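Local coordinates for protein putative glutathionylspermidine synthase (Methylobacillus flagellatus, PDB 3N6X) that is probably an ATP-grasp ligase of the circularly permuted type, possibly a glutathionylspermidine synthase, at residues R448-R452 with E453-V457. Residues are numbered along the deposited sequence; the frame is centred on the assembly and turned at random.
Sequences RVALR and EGSLV
R452 folds its side chain back over S455, three residues further along the chain, where a type II beta turn from R452 to S455 reverses the backbone. The turn is closed by S455 N, which donates to R452 O at 3.2 Å, the donor lying well above the carbonyl plane. G454, at the third position, has the positive phi that favours glycine. The arginine chain leaves with CG anti to its own N and then bends at chi3 (75°), which brings the guanidinium over the serine: NH2 comes to 3.5 Å from S455 CB, and S455 OG stands over the same face, offset toward the rim. No bond joins the hydroxyl to the guanidinium; OG instead accepts from V457 N at 3.1 Å, nearly straight at 162°, forming an ST turn that bends the chain directly after the beta turn. With an alanine here the OG would be gone, and V457 N would probably lose its acceptor and the guanidinium part of the surface it lies against. On the strand side, the methyl of A450 points toward the returning chain, its CB 3.4 Å from S455 O and 3.5 Å from V457 O. The reversal follows strand 446-450, which pairs antiparallel with strands 423-435 and 464-471 in the large mixed sheet. Beyond the turn, L456 packs on L411 and on M378 and V380 of strand 378-380, while E453 touches R425 of strand 423-435.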
ATOM      1  N   ARG A 448      -1.498  -1.957 -10.295  1.00 43.17           N
ATOM      2  CA  ARG A 448      -1.127  -0.801 -11.109  1.00 42.93           C
ATOM      3  C   ARG A 448      -0.347  -1.264 -12.311  1.00 48.95           C
ATOM      4  O   ARG A 448       0.437  -2.216 -12.209  1.00 48.34           O
ATOM      5  CB  ARG A 448      -0.318   0.200 -10.295  1.00 41.30           C
ATOM      6  CG  ARG A 448      -1.130   0.896  -9.213  1.00 49.29           C
ATOM      7  CD  ARG A 448      -0.272   1.851  -8.423  1.00 58.61           C
ATOM      8  NE  ARG A 448       0.627   1.149  -7.504  1.00 77.05           N
ATOM      9  CZ  ARG A 448       1.848   1.575  -7.183  1.00 95.05           C
ATOM     10  NH1 ARG A 448       2.327   2.698  -7.707  1.00 83.20           N
ATOM     11  NH2 ARG A 448       2.592   0.890  -6.325  1.00 81.33           N
ATOM     12  N   VAL A 449      -0.598  -0.646 -13.472  1.00 47.45           N
ATOM     13  CA  VAL A 449       0.048  -1.060 -14.724  1.00 48.31           C
ATOM     14  C   VAL A 449       0.807   0.096 -15.396  1.00 53.52           C
ATOM     15  O   VAL A 449       0.308   1.227 -15.437  1.00 52.50           O
ATOM     16  CB  VAL A 449      -0.965  -1.765 -15.693  1.00 51.62           C
ATOM     17  CG1 VAL A 449      -2.140  -0.854 -16.041  1.00 51.04           C
ATOM     18  CG2 VAL A 449      -0.273  -2.275 -16.959  1.00 51.41           C
ATOM     19  N   ALA A 450       2.031  -0.190 -15.890  1.00 51.41           N
ATOM     20  CA  ALA A 450       2.842   0.775 -16.641  1.00 52.13           C
ATOM     21  C   ALA A 450       2.491   0.610 -18.125  1.00 56.43           C
ATOM     22  O   ALA A 450       2.978  -0.317 -18.782  1.00 55.78           O
ATOM     23  CB  ALA A 450       4.330   0.509 -16.409  1.00 52.91           C
ATOM     24  N   LEU A 451       1.558   1.445 -18.612  1.00 54.13           N
ATOM     25  CA  LEU A 451       0.988   1.354 -19.965  1.00 54.83           C
ATOM     26  C   LEU A 451       1.978   1.586 -21.115  1.00 62.30           C
ATOM     27  O   LEU A 451       1.902   0.878 -22.122  1.00 61.51           O
ATOM     28  CB  LEU A 451      -0.254   2.268 -20.101  1.00 54.33           C
ATOM     29  CG  LEU A 451      -1.430   1.947 -19.137  1.00 57.73           C
ATOM     30  CD1 LEU A 451      -2.374   3.123 -19.003  1.00 57.06           C
ATOM     31  CD2 LEU A 451      -2.182   0.702 -19.576  1.00 58.91           C
ATOM     32  N   ARG A 452       2.897   2.577 -20.977  1.00 62.20           N
ATOM     33  CA  ARG A 452       3.890   2.897 -22.019  1.00 63.25           C
ATOM     34  C   ARG A 452       4.862   1.728 -22.240  1.00 69.26           C
ATOM     35  O   ARG A 452       5.266   1.077 -21.273  1.00 68.66           O
ATOM     36  CB  ARG A 452       4.650   4.179 -21.665  1.00 66.00           C
ATOM     37  CG  ARG A 452       5.455   4.765 -22.831  1.00 83.12           C
ATOM     38  CD  ARG A 452       6.537   5.716 -22.351  1.00 99.34           C
ATOM     39  NE  ARG A 452       7.678   5.003 -21.766  1.00110.31           N
ATOM     40  CZ  ARG A 452       8.491   5.523 -20.850  1.00126.83           C
ATOM     41  NH1 ARG A 452       8.295   6.758 -20.401  1.00114.15           N
ATOM     42  NH2 ARG A 452       9.502   4.810 -20.371  1.00114.47           N
ATOM     43  N   GLU A 453       5.206   1.442 -23.515  1.00 67.73           N
ATOM     44  CA  GLU A 453       6.095   0.323 -23.866  1.00 68.64           C
ATOM     45  C   GLU A 453       7.495   0.478 -23.252  1.00 72.85           C
ATOM     46  O   GLU A 453       8.118   1.534 -23.380  1.00 72.65           O
ATOM     47  CB  GLU A 453       6.185   0.154 -25.389  1.00 70.36           C
ATOM     48  CG  GLU A 453       6.711  -1.208 -25.819  1.00 81.88           C
ATOM     49  CD  GLU A 453       6.994  -1.340 -27.302  1.00101.55           C
ATOM     50  OE1 GLU A 453       6.091  -1.024 -28.110  1.00 98.88           O
ATOM     51  OE2 GLU A 453       8.109  -1.785 -27.655  1.00 94.36           O
ATOM     52  N   GLY A 454       7.944  -0.563 -22.551  1.00 69.20           N
ATOM     53  CA  GLY A 454       9.250  -0.587 -21.899  1.00 68.87           C
ATOM     54  C   GLY A 454       9.305   0.093 -20.540  1.00 72.55           C
ATOM     55  O   GLY A 454      10.277  -0.090 -19.798  1.00 72.85           O
ATOM     56  N   SER A 455       8.259   0.882 -20.196  1.00 67.85           N
ATOM     57  CA  SER A 455       8.195   1.625 -18.932  1.00 67.88           C
ATOM     58  C   SER A 455       8.027   0.728 -17.701  1.00 73.71           C
ATOM     59  O   SER A 455       7.344  -0.296 -17.763  1.00 74.00           O
ATOM     60  CB  SER A 455       7.078   2.663 -18.976  1.00 70.23           C
ATOM     61  OG  SER A 455       7.011   3.418 -17.776  1.00 75.38           O
ATOM     62  N   LEU A 456       8.628   1.145 -16.573  1.00 70.69           N
ATOM     63  CA  LEU A 456       8.500   0.471 -15.277  1.00 70.51           C
ATOM     64  C   LEU A 456       7.848   1.434 -14.285  1.00 75.28           C
ATOM     65  O   LEU A 456       7.808   1.165 -13.087  1.00 75.05           O
ATOM     66  CB  LEU A 456       9.874   0.004 -14.767  1.00 70.49           C
ATOM     67  CG  LEU A 456      10.583  -1.026 -15.651  1.00 75.43           C
ATOM     68  CD1 LEU A 456      12.079  -0.845 -15.607  1.00 75.54           C
ATOM     69  CD2 LEU A 456      10.204  -2.435 -15.260  1.00 78.20           C
ATOM     70  N   VAL A 457       7.314   2.549 -14.802  1.00 73.43           N
ATOM     71  CA  VAL A 457       6.636   3.564 -14.003  1.00 74.63           C
ATOM     72  C   VAL A 457       5.122   3.246 -13.934  1.00 81.02           C
ATOM     73  O   VAL A 457       4.344   3.674 -14.803  1.00 80.45           O
ATOM     74  CB  VAL A 457       6.932   5.014 -14.519  1.00 78.80           C
ATOM     75  CG1 VAL A 457       6.252   6.069 -13.641  1.00 78.67           C
ATOM     76  CG2 VAL A 457       8.438   5.272 -14.599  1.00 78.60           C
TER